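Local coordinates for protein probable glucarate dehydratase (Mycobacterium smegmatis str. MC2 155, PDB 3VDG) that probably dehydrates glucarate or a related acid sugar, as a metal-dependent member of the enolase superfamily, at residues F169-P181 with W188-A201. Numbering follows the deposited sequence.
Sequences FSAYLFYKWAAHP and WGAALDPDGIVAQA
Leu173, on the first strand of the enolase-type barrel, sets CD1 against Ala201 CB (3.7 Å) and Ile197 CG2 of helix 194-208, while CD2 lies by the Gln200 amide oxygen. This is the first beta-alpha step of the beta-alpha-beta unit completed by strand 213-216, and residues 194-201 run roughly antiparallel to strand 171-174, at 150°. At Phe174 the apolar seam turns polar. Gln200, with CG anti to its backbone N (chi1 -179°) and an extended chain, brings its amide edge-on, in plane, to the backbone N and O of Phe174: Phe174 N donates to a lone pair of Gln200 OE1 over 2.9 Å, and Gln200 NE2 returns a bond to Phe174 O, also 2.9 Å. Tyr175 receives Ile197 CD1 over one ring face, a CH-pi contact 4.1 Å from the centroid, while Ala191 O lies in plane at the ring edge. Lys176 then makes a single bridge, an antiparallel hydrogen-bonded pair with Ala191. Its side chain, bent at chi3 and chi4, curls back past Trp188 CB, and Lys176 NZ reaches Trp177 O (2.8 Å) and Gly189 O (2.9 Å), the latter from above the carbonyl plane; a salt bridge to Asp186 adds a third partner. Further on, Ala178 CB meets Ala190 CB at 4.1 Å. Paired bonds at Gln200 should fix its amide's rotation and satisfy the backbone N and O of buried Phe174, while the ammonium, held by two carbonyls and a carboxylate, ties the chain leaving the strand, at Trp177, to that approaching the helix, at Asp186 and Gly189, and probably stays charged.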
# COMPACT_ATOMS: atom_id res chain seq x y z
N PHE A 169 -22.96 -6.18 0.30
CA PHE A 169 -23.22 -5.12 1.24
C PHE A 169 -24.15 -5.61 2.34
O PHE A 169 -24.83 -6.64 2.19
CB PHE A 169 -23.86 -3.92 0.55
CG PHE A 169 -22.90 -3.14 -0.31
CD1 PHE A 169 -22.30 -1.98 0.16
CD2 PHE A 169 -22.60 -3.58 -1.59
CE1 PHE A 169 -21.41 -1.26 -0.63
CE2 PHE A 169 -21.71 -2.87 -2.39
CZ PHE A 169 -21.11 -1.71 -1.91
N SER A 170 -24.18 -4.88 3.45
CA SER A 170 -25.07 -5.23 4.57
C SER A 170 -26.33 -4.37 4.57
O SER A 170 -26.38 -3.32 3.93
CB SER A 170 -24.34 -5.07 5.90
OG SER A 170 -23.92 -3.73 6.05
N ALA A 171 -27.36 -4.85 5.27
CA ALA A 171 -28.57 -4.08 5.54
C ALA A 171 -28.25 -3.20 6.76
O ALA A 171 -27.94 -3.72 7.84
CB ALA A 171 -29.69 -5.06 5.90
N TYR A 172 -28.32 -1.89 6.60
CA TYR A 172 -27.94 -0.96 7.66
C TYR A 172 -29.22 -0.47 8.36
O TYR A 172 -29.88 0.44 7.88
CB TYR A 172 -27.17 0.23 7.05
CG TYR A 172 -26.26 0.97 8.02
CD1 TYR A 172 -26.52 0.98 9.40
CD2 TYR A 172 -25.15 1.67 7.56
CE1 TYR A 172 -25.70 1.66 10.28
CE2 TYR A 172 -24.32 2.35 8.45
CZ TYR A 172 -24.60 2.34 9.80
OH TYR A 172 -23.78 3.01 10.68
N LEU A 173 -29.58 -1.12 9.48
CA LEU A 173 -30.82 -0.84 10.21
C LEU A 173 -30.64 0.28 11.26
O LEU A 173 -29.59 0.37 11.90
CB LEU A 173 -31.28 -2.13 10.94
CG LEU A 173 -31.37 -3.41 10.10
CD1 LEU A 173 -32.00 -4.56 10.87
CD2 LEU A 173 -32.14 -3.16 8.80
N PHE A 174 -31.68 1.09 11.44
CA PHE A 174 -31.68 2.19 12.41
C PHE A 174 -33.02 2.20 13.15
O PHE A 174 -34.08 2.01 12.56
CB PHE A 174 -31.61 3.53 11.69
CG PHE A 174 -30.25 3.88 11.14
CD1 PHE A 174 -29.83 3.37 9.92
CD2 PHE A 174 -29.43 4.77 11.82
CE1 PHE A 174 -28.60 3.71 9.39
CE2 PHE A 174 -28.19 5.13 11.30
CZ PHE A 174 -27.77 4.59 10.07
N TYR A 175 -32.98 2.46 14.44
CA TYR A 175 -34.18 2.97 15.12
C TYR A 175 -34.52 4.29 14.44
O TYR A 175 -33.61 5.06 14.09
CB TYR A 175 -33.86 3.19 16.60
CG TYR A 175 -33.57 1.89 17.33
CD1 TYR A 175 -34.59 0.99 17.62
CD2 TYR A 175 -32.27 1.54 17.67
CE1 TYR A 175 -34.33 -0.20 18.28
CE2 TYR A 175 -32.00 0.35 18.33
CZ TYR A 175 -33.04 -0.51 18.64
OH TYR A 175 -32.78 -1.69 19.31
N LYS A 176 -35.80 4.57 14.23
CA LYS A 176 -36.20 5.81 13.56
C LYS A 176 -37.61 6.23 13.98
O LYS A 176 -38.46 5.38 14.27
CB LYS A 176 -36.15 5.65 12.02
CG LYS A 176 -37.13 4.62 11.46
CD LYS A 176 -36.99 4.39 9.95
CE LYS A 176 -37.36 5.62 9.14
NZ LYS A 176 -38.76 6.08 9.39
N TRP A 177 -37.86 7.53 13.99
CA TRP A 177 -39.24 8.03 14.08
C TRP A 177 -39.97 7.75 12.81
O TRP A 177 -39.35 7.40 11.81
CB TRP A 177 -39.24 9.53 14.28
CG TRP A 177 -38.54 10.03 15.51
CD1 TRP A 177 -38.32 9.36 16.72
CD2 TRP A 177 -37.96 11.35 15.69
NE1 TRP A 177 -37.65 10.17 17.60
CE2 TRP A 177 -37.41 11.38 17.04
CE3 TRP A 177 -37.84 12.48 14.89
CZ2 TRP A 177 -36.77 12.50 17.54
CZ3 TRP A 177 -37.19 13.60 15.41
CH2 TRP A 177 -36.67 13.60 16.71
N ALA A 178 -41.29 7.92 12.82
CA ALA A 178 -42.10 7.66 11.64
C ALA A 178 -41.89 8.75 10.60
O ALA A 178 -42.01 8.50 9.40
CB ALA A 178 -43.58 7.58 12.02
N ALA A 179 -41.60 9.96 11.06
CA ALA A 179 -41.58 11.12 10.18
C ALA A 179 -40.73 12.17 10.82
O ALA A 179 -40.57 12.18 12.03
CB ALA A 179 -43.00 11.66 10.01
N HIS A 180 -40.20 13.10 10.03
CA HIS A 180 -39.64 14.31 10.64
C HIS A 180 -40.80 15.12 11.14
O HIS A 180 -41.88 15.06 10.55
CB HIS A 180 -38.85 15.12 9.62
CG HIS A 180 -37.54 14.47 9.24
ND1 HIS A 180 -36.41 14.64 9.95
CD2 HIS A 180 -37.21 13.63 8.17
CE1 HIS A 180 -35.41 13.93 9.39
NE2 HIS A 180 -35.90 13.33 8.29
N PRO A 181 -40.61 15.91 12.22
CA PRO A 181 -41.70 16.71 12.80
C PRO A 181 -42.42 17.57 11.76
O PRO A 181 -41.78 18.36 11.07
CB PRO A 181 -40.97 17.60 13.81
CG PRO A 181 -39.84 16.74 14.26
CD PRO A 181 -39.37 16.03 13.01
N TRP A 188 -41.32 3.64 5.53
CA TRP A 188 -40.70 2.67 6.43
C TRP A 188 -41.49 2.50 7.69
O TRP A 188 -41.58 1.40 8.24
CB TRP A 188 -39.28 3.12 6.80
CG TRP A 188 -38.30 3.09 5.64
CD1 TRP A 188 -37.94 4.14 4.79
CD2 TRP A 188 -37.55 1.93 5.15
NE1 TRP A 188 -37.03 3.71 3.85
CE2 TRP A 188 -36.76 2.40 4.01
CE3 TRP A 188 -37.44 0.59 5.54
CZ2 TRP A 188 -35.91 1.55 3.30
CZ3 TRP A 188 -36.57 -0.25 4.83
CH2 TRP A 188 -35.84 0.22 3.74
N GLY A 189 -42.05 3.59 8.19
CA GLY A 189 -42.68 3.58 9.50
C GLY A 189 -41.63 3.77 10.58
O GLY A 189 -40.44 3.83 10.28
N ALA A 190 -42.07 3.88 11.83
CA ALA A 190 -41.18 4.00 12.98
C ALA A 190 -40.56 2.65 13.29
O ALA A 190 -41.13 1.60 12.99
CB ALA A 190 -41.94 4.52 14.20
N ALA A 191 -39.37 2.66 13.88
CA ALA A 191 -38.80 1.45 14.43
C ALA A 191 -38.24 1.84 15.76
O ALA A 191 -37.25 2.57 15.81
CB ALA A 191 -37.69 0.89 13.53
N LEU A 192 -38.86 1.37 16.84
CA LEU A 192 -38.49 1.82 18.18
C LEU A 192 -38.36 0.66 19.14
O LEU A 192 -38.20 0.87 20.34
CB LEU A 192 -39.52 2.84 18.71
CG LEU A 192 -39.67 4.09 17.83
CD1 LEU A 192 -40.92 4.88 18.21
CD2 LEU A 192 -38.40 4.94 17.92
N ASP A 193 -38.43 -0.56 18.62
CA ASP A 193 -38.35 -1.77 19.44
C ASP A 193 -38.01 -2.94 18.53
O ASP A 193 -37.93 -2.76 17.32
CB ASP A 193 -39.68 -2.01 20.16
CG ASP A 193 -40.87 -2.00 19.21
OD1 ASP A 193 -40.69 -2.33 18.01
OD2 ASP A 193 -41.98 -1.66 19.65
N PRO A 194 -37.79 -4.13 19.10
CA PRO A 194 -37.36 -5.28 18.30
C PRO A 194 -38.27 -5.63 17.14
O PRO A 194 -37.77 -5.91 16.06
CB PRO A 194 -37.30 -6.40 19.33
CG PRO A 194 -36.88 -5.69 20.57
CD PRO A 194 -37.72 -4.44 20.54
N ASP A 195 -39.59 -5.60 17.34
CA ASP A 195 -40.52 -5.87 16.25
C ASP A 195 -40.35 -4.88 15.11
O ASP A 195 -40.39 -5.26 13.93
CB ASP A 195 -41.99 -5.79 16.71
CG ASP A 195 -42.44 -7.00 17.52
OD1 ASP A 195 -41.80 -8.07 17.45
OD2 ASP A 195 -43.46 -6.88 18.23
N GLY A 196 -40.22 -3.61 15.46
CA GLY A 196 -40.04 -2.56 14.44
C GLY A 196 -38.74 -2.74 13.66
O GLY A 196 -38.70 -2.54 12.46
N ILE A 197 -37.67 -3.12 14.36
CA ILE A 197 -36.38 -3.37 13.71
C ILE A 197 -36.43 -4.60 12.80
O ILE A 197 -35.92 -4.60 11.68
CB ILE A 197 -35.28 -3.54 14.79
CG1 ILE A 197 -34.95 -2.18 15.43
CG2 ILE A 197 -34.03 -4.19 14.21
CD1 ILE A 197 -34.46 -1.11 14.45
N VAL A 198 -37.08 -5.67 13.26
CA VAL A 198 -37.24 -6.86 12.44
C VAL A 198 -38.08 -6.55 11.19
O VAL A 198 -37.77 -7.01 10.10
CB VAL A 198 -37.87 -8.04 13.23
CG1 VAL A 198 -38.34 -9.13 12.28
CG2 VAL A 198 -36.88 -8.60 14.25
N ALA A 199 -39.12 -5.73 11.34
CA ALA A 199 -39.96 -5.38 10.20
C ALA A 199 -39.17 -4.57 9.17
O ALA A 199 -39.34 -4.72 7.97
CB ALA A 199 -41.18 -4.58 10.66
N GLN A 200 -38.32 -3.69 9.66
CA GLN A 200 -37.51 -2.85 8.80
C GLN A 200 -36.54 -3.74 8.02
O GLN A 200 -36.37 -3.57 6.82
CB GLN A 200 -36.76 -1.84 9.65
CG GLN A 200 -35.89 -0.89 8.86
CD GLN A 200 -35.10 0.03 9.78
OE1 GLN A 200 -33.89 -0.10 9.90
NE2 GLN A 200 -35.79 0.95 10.46
N ALA A 201 -35.92 -4.70 8.71
CA ALA A 201 -35.02 -5.67 8.07
C ALA A 201 -35.72 -6.45 6.95
O ALA A 201 -35.16 -6.65 5.87
CB ALA A 201 -34.46 -6.63 9.10